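PDB 5O7B: putative low molecular weight protein-tyrosine-phosphatase slr0328 from Synechocystis sp., which probably hydrolyses phosphotyrosine on proteins, releasing phosphate, as a member of the low molecular weight protein-tyrosine phosphatase family. Local coordinates for residues D64-K72 against Q143-E154. Numbering follows the deposited sequence.
Sequences DRRMTESLK and QAGFEHVIDLLE
Phe146, on helix 143-156, lies against Arg66 and Met67 of the short helix 65-68 in a mixed aromatic and apolar contact beside the probable active site; farther along the long helix, Lys72 adds a charged end. Arg66 CB sits over one face of the Phe146 ring, 4.0 Å from its centroid, a CH-pi contact. Its chain then bends at chi3 (-72°), and the ring's CZ corner meets the face of the guanidinium, 3.6 Å from Arg66 CZ; the two planes are 56° apart, so this is no parallel stack. Asp64, the N-cap of the short helix, holds the guanidinium side-on: OD1 takes NE and OD2 takes NH2, while OD1 also accepts from Arg66 N, 2.8 Å away. An alanine here would keep the CB over the ring but would probably lose the guanidinium packed against the Phe146 CZ corner, leaving Asp64 without its charged mate. Met67 puts SD at the ring edge, a Met-aromatic contact, and turns CE onto Val149 CG1 at 3.6 Å. Met67 and Ile150 both also touch Ala29 of helix 26-37, and Val149 lies near Arg26, an active-site residue by similarity. At the far end Lys72 runs along Ile150, CD pressed to 3.3 Å from CG2, and its NZ forms a salt bridge with Asp151 OD1 (2.9 Å) and a second with Glu154 OE1, modelled doubtfully short at 2.4 Å. The chemistry is thus divided: buried Met67, Val149 and Ile150 contribute apolar contact, whereas the exposed Lys72 probably offsets some negative charge of two acidic side chains one helical turn apart.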
loop_
_atom_site.group_PDB
_atom_site.type_symbol
_atom_site.label_atom_id
_atom_site.label_comp_id
_atom_site.label_asym_id
_atom_site.label_seq_id
_atom_site.Cartn_x
_atom_site.Cartn_y
_atom_site.Cartn_z
ATOM N N ASP A 64 -5.186 9.592 -2.870
ATOM C CA ASP A 64 -6.425 9.689 -3.626
ATOM C C ASP A 64 -7.614 9.903 -2.696
ATOM O O ASP A 64 -7.773 9.198 -1.695
ATOM C CB ASP A 64 -6.624 8.429 -4.465
ATOM C CG ASP A 64 -7.839 8.520 -5.360
ATOM O OD1 ASP A 64 -8.958 8.347 -4.850
ATOM O OD2 ASP A 64 -7.677 8.767 -6.572
ATOM N N ARG A 65 -8.437 10.899 -3.041
ATOM C CA ARG A 65 -9.570 11.303 -2.215
ATOM C C ARG A 65 -10.482 10.139 -1.872
ATOM O O ARG A 65 -11.057 10.103 -0.778
ATOM C CB ARG A 65 -10.367 12.391 -2.937
ATOM C CG ARG A 65 -9.610 13.709 -3.109
ATOM N N ARG A 66 -10.637 9.187 -2.792
ATOM C CA ARG A 66 -11.488 8.035 -2.525
ATOM C C ARG A 66 -10.859 7.110 -1.495
ATOM O O ARG A 66 -11.567 6.538 -0.661
ATOM C CB ARG A 66 -11.769 7.279 -3.823
ATOM C CG ARG A 66 -12.547 8.080 -4.841
ATOM C CD ARG A 66 -12.539 7.407 -6.195
ATOM N NE ARG A 66 -11.232 7.509 -6.838
ATOM C CZ ARG A 66 -10.888 6.861 -7.946
ATOM N NH1 ARG A 66 -11.755 6.056 -8.551
ATOM N NH2 ARG A 66 -9.671 7.014 -8.447
ATOM N N MET A 67 -9.535 6.945 -1.539
ATOM C CA MET A 67 -8.883 6.018 -0.620
ATOM C C MET A 67 -8.834 6.582 0.795
ATOM O O MET A 67 -8.937 5.829 1.767
ATOM C CB MET A 67 -7.478 5.676 -1.115
ATOM C CG MET A 67 -6.691 4.747 -0.189
ATOM S SD MET A 67 -7.467 3.135 0.128
ATOM C CE MET A 67 -6.859 2.208 -1.273
ATOM N N THR A 68 -8.675 7.901 0.936
ATOM C CA THR A 68 -8.761 8.494 2.268
ATOM C C THR A 68 -10.163 8.333 2.839
ATOM O O THR A 68 -10.324 8.043 4.029
ATOM C CB THR A 68 -8.360 9.971 2.242
ATOM O OG1 THR A 68 -9.313 10.717 1.474
ATOM C CG2 THR A 68 -6.967 10.160 1.658
ATOM N N GLU A 69 -11.187 8.491 1.999
ATOM C CA GLU A 69 -12.576 8.269 2.401
ATOM C C GLU A 69 -12.794 6.796 2.723
ATOM O O GLU A 69 -12.766 5.957 1.819
ATOM C CB GLU A 69 -13.525 8.713 1.287
ATOM C CG GLU A 69 -15.015 8.564 1.633
ATOM C CD GLU A 69 -15.927 8.641 0.424
ATOM O OE1 GLU A 69 -17.094 8.182 0.504
ATOM O OE2 GLU A 69 -15.477 9.159 -0.620
ATOM N N SER A 70 -13.015 6.482 4.005
ATOM C CA SER A 70 -13.490 5.155 4.419
ATOM C C SER A 70 -13.525 5.038 5.943
ATOM O O SER A 70 -13.250 6.007 6.657
ATOM C CB SER A 70 -12.639 4.011 3.822
ATOM O OG SER A 70 -11.499 3.718 4.592
ATOM N N LEU A 71 -13.873 3.860 6.459
ATOM C CA LEU A 71 -13.840 3.682 7.904
ATOM C C LEU A 71 -12.399 3.486 8.391
ATOM O O LEU A 71 -11.949 4.215 9.283
ATOM C CB LEU A 71 -14.791 2.549 8.317
ATOM C CG LEU A 71 -15.448 2.507 9.695
ATOM C CD1 LEU A 71 -16.515 1.422 9.697
ATOM C CD2 LEU A 71 -14.432 2.259 10.803
ATOM N N LYS A 72 -11.650 2.512 7.856
ATOM C CA LYS A 72 -12.148 1.276 7.281
ATOM C C LYS A 72 -11.985 0.287 8.423
ATOM O O LYS A 72 -11.239 0.561 9.369
ATOM C CB LYS A 72 -11.385 0.836 6.038
ATOM C CG LYS A 72 -11.965 -0.410 5.356
ATOM C CD LYS A 72 -11.707 -1.693 6.169
ATOM C CE LYS A 72 -12.178 -2.956 5.440
ATOM N NZ LYS A 72 -11.217 -4.060 5.753
ATOM N N GLN A 143 -15.793 2.240 -5.735
ATOM C CA GLN A 143 -15.381 2.248 -4.335
ATOM C C GLN A 143 -15.127 0.842 -3.803
ATOM O O GLN A 143 -14.297 0.667 -2.904
ATOM C CB GLN A 143 -16.432 2.961 -3.487
ATOM C CG GLN A 143 -15.866 3.918 -2.459
ATOM C CD GLN A 143 -16.815 5.058 -2.121
ATOM O OE1 GLN A 143 -17.018 5.977 -2.910
ATOM N NE2 GLN A 143 -17.414 4.988 -0.940
ATOM N N ALA A 144 -15.811 -0.169 -4.350
ATOM C CA ALA A 144 -15.636 -1.530 -3.849
ATOM C C ALA A 144 -14.210 -2.029 -4.051
ATOM O O ALA A 144 -13.692 -2.774 -3.213
ATOM C CB ALA A 144 -16.637 -2.472 -4.516
ATOM N N GLY A 145 -13.556 -1.630 -5.147
ATOM C CA GLY A 145 -12.150 -1.959 -5.320
ATOM C C GLY A 145 -11.257 -1.340 -4.258
ATOM O O GLY A 145 -10.193 -1.876 -3.939
ATOM N N PHE A 146 -11.670 -0.206 -3.700
ATOM C CA PHE A 146 -10.871 0.410 -2.647
ATOM C C PHE A 146 -10.973 -0.375 -1.348
ATOM O O PHE A 146 -9.980 -0.525 -0.628
ATOM C CB PHE A 146 -11.298 1.861 -2.449
ATOM C CG PHE A 146 -10.765 2.788 -3.505
ATOM C CD1 PHE A 146 -11.405 2.905 -4.732
ATOM C CD2 PHE A 146 -9.608 3.521 -3.284
ATOM C CE1 PHE A 146 -10.909 3.749 -5.713
ATOM C CE2 PHE A 146 -9.105 4.361 -4.259
ATOM C CZ PHE A 146 -9.756 4.476 -5.475
ATOM N N GLU A 147 -12.166 -0.890 -1.034
ATOM C CA GLU A 147 -12.311 -1.705 0.164
ATOM C C GLU A 147 -11.551 -3.016 0.023
ATOM O O GLU A 147 -10.981 -3.508 1.004
ATOM C CB GLU A 147 -13.792 -1.966 0.467
ATOM C CG GLU A 147 -14.688 -0.747 0.391
ATOM C CD GLU A 147 -15.070 -0.216 1.743
ATOM O OE1 GLU A 147 -14.490 -0.659 2.743
ATOM O OE2 GLU A 147 -15.954 0.655 1.814
ATOM N N HIS A 148 -11.512 -3.588 -1.190
ATOM C CA HIS A 148 -10.746 -4.816 -1.394
ATOM C C HIS A 148 -9.269 -4.595 -1.125
ATOM O O HIS A 148 -8.612 -5.450 -0.525
ATOM C CB HIS A 148 -10.936 -5.374 -2.809
ATOM C CG HIS A 148 -10.645 -6.847 -2.915
ATOM N ND1 HIS A 148 -9.636 -7.356 -3.704
ATOM C CD2 HIS A 148 -11.224 -7.919 -2.318
ATOM C CE1 HIS A 148 -9.610 -8.676 -3.597
ATOM N NE2 HIS A 148 -10.565 -9.044 -2.762
ATOM N N VAL A 149 -8.724 -3.462 -1.577
ATOM C CA VAL A 149 -7.340 -3.122 -1.247
ATOM C C VAL A 149 -7.136 -3.174 0.262
ATOM O O VAL A 149 -6.185 -3.789 0.758
ATOM C CB VAL A 149 -6.970 -1.743 -1.823
ATOM C CG1 VAL A 149 -5.675 -1.241 -1.217
ATOM C CG2 VAL A 149 -6.865 -1.803 -3.344
ATOM N N ILE A 150 -8.052 -2.564 1.014
ATOM C CA ILE A 150 -7.929 -2.560 2.469
ATOM C C ILE A 150 -8.045 -3.974 3.027
ATOM O O ILE A 150 -7.287 -4.365 3.924
ATOM C CB ILE A 150 -8.971 -1.612 3.090
ATOM C CG1 ILE A 150 -8.837 -0.210 2.483
ATOM C CG2 ILE A 150 -8.851 -1.591 4.612
ATOM C CD1 ILE A 150 -7.750 0.642 3.125
ATOM N N ASP A 151 -8.990 -4.760 2.502
ATOM C CA ASP A 151 -9.144 -6.153 2.919
ATOM C C ASP A 151 -7.848 -6.935 2.764
ATOM O O ASP A 151 -7.484 -7.737 3.636
ATOM C CB ASP A 151 -10.245 -6.824 2.098
ATOM C CG ASP A 151 -11.596 -6.184 2.292
ATOM O OD1 ASP A 151 -11.777 -5.475 3.299
ATOM O OD2 ASP A 151 -12.475 -6.397 1.430
ATOM N N LEU A 152 -7.149 -6.732 1.643
ATOM C CA LEU A 152 -5.918 -7.471 1.391
ATOM C C LEU A 152 -4.799 -7.012 2.310
ATOM O O LEU A 152 -3.979 -7.834 2.741
ATOM C CB LEU A 152 -5.508 -7.335 -0.085
ATOM C CG LEU A 152 -6.601 -7.749 -1.083
ATOM C CD1 LEU A 152 -6.237 -7.528 -2.542
ATOM C CD2 LEU A 152 -6.961 -9.194 -0.871
ATOM N N LEU A 153 -4.760 -5.713 2.634
ATOM C CA LEU A 153 -3.703 -5.185 3.483
ATOM C C LEU A 153 -3.918 -5.524 4.950
ATOM O O LEU A 153 -2.945 -5.710 5.682
ATOM C CB LEU A 153 -3.582 -3.671 3.299
ATOM C CG LEU A 153 -3.044 -3.244 1.932
ATOM C CD1 LEU A 153 -3.178 -1.749 1.730
ATOM C CD2 LEU A 153 -1.597 -3.681 1.744
ATOM N N GLU A 154 -5.169 -5.614 5.399
ATOM C CA GLU A 154 -5.409 -6.077 6.759
ATOM C C GLU A 154 -5.009 -7.543 6.923
ATOM O O GLU A 154 -4.518 -7.933 7.987
ATOM C CB GLU A 154 -6.874 -5.838 7.145
ATOM C CG GLU A 154 -7.187 -4.358 7.406
ATOM C CD GLU A 154 -8.631 -4.080 7.818
ATOM O OE1 GLU A 154 -9.556 -4.768 7.336
ATOM O OE2 GLU A 154 -8.840 -3.147 8.626
#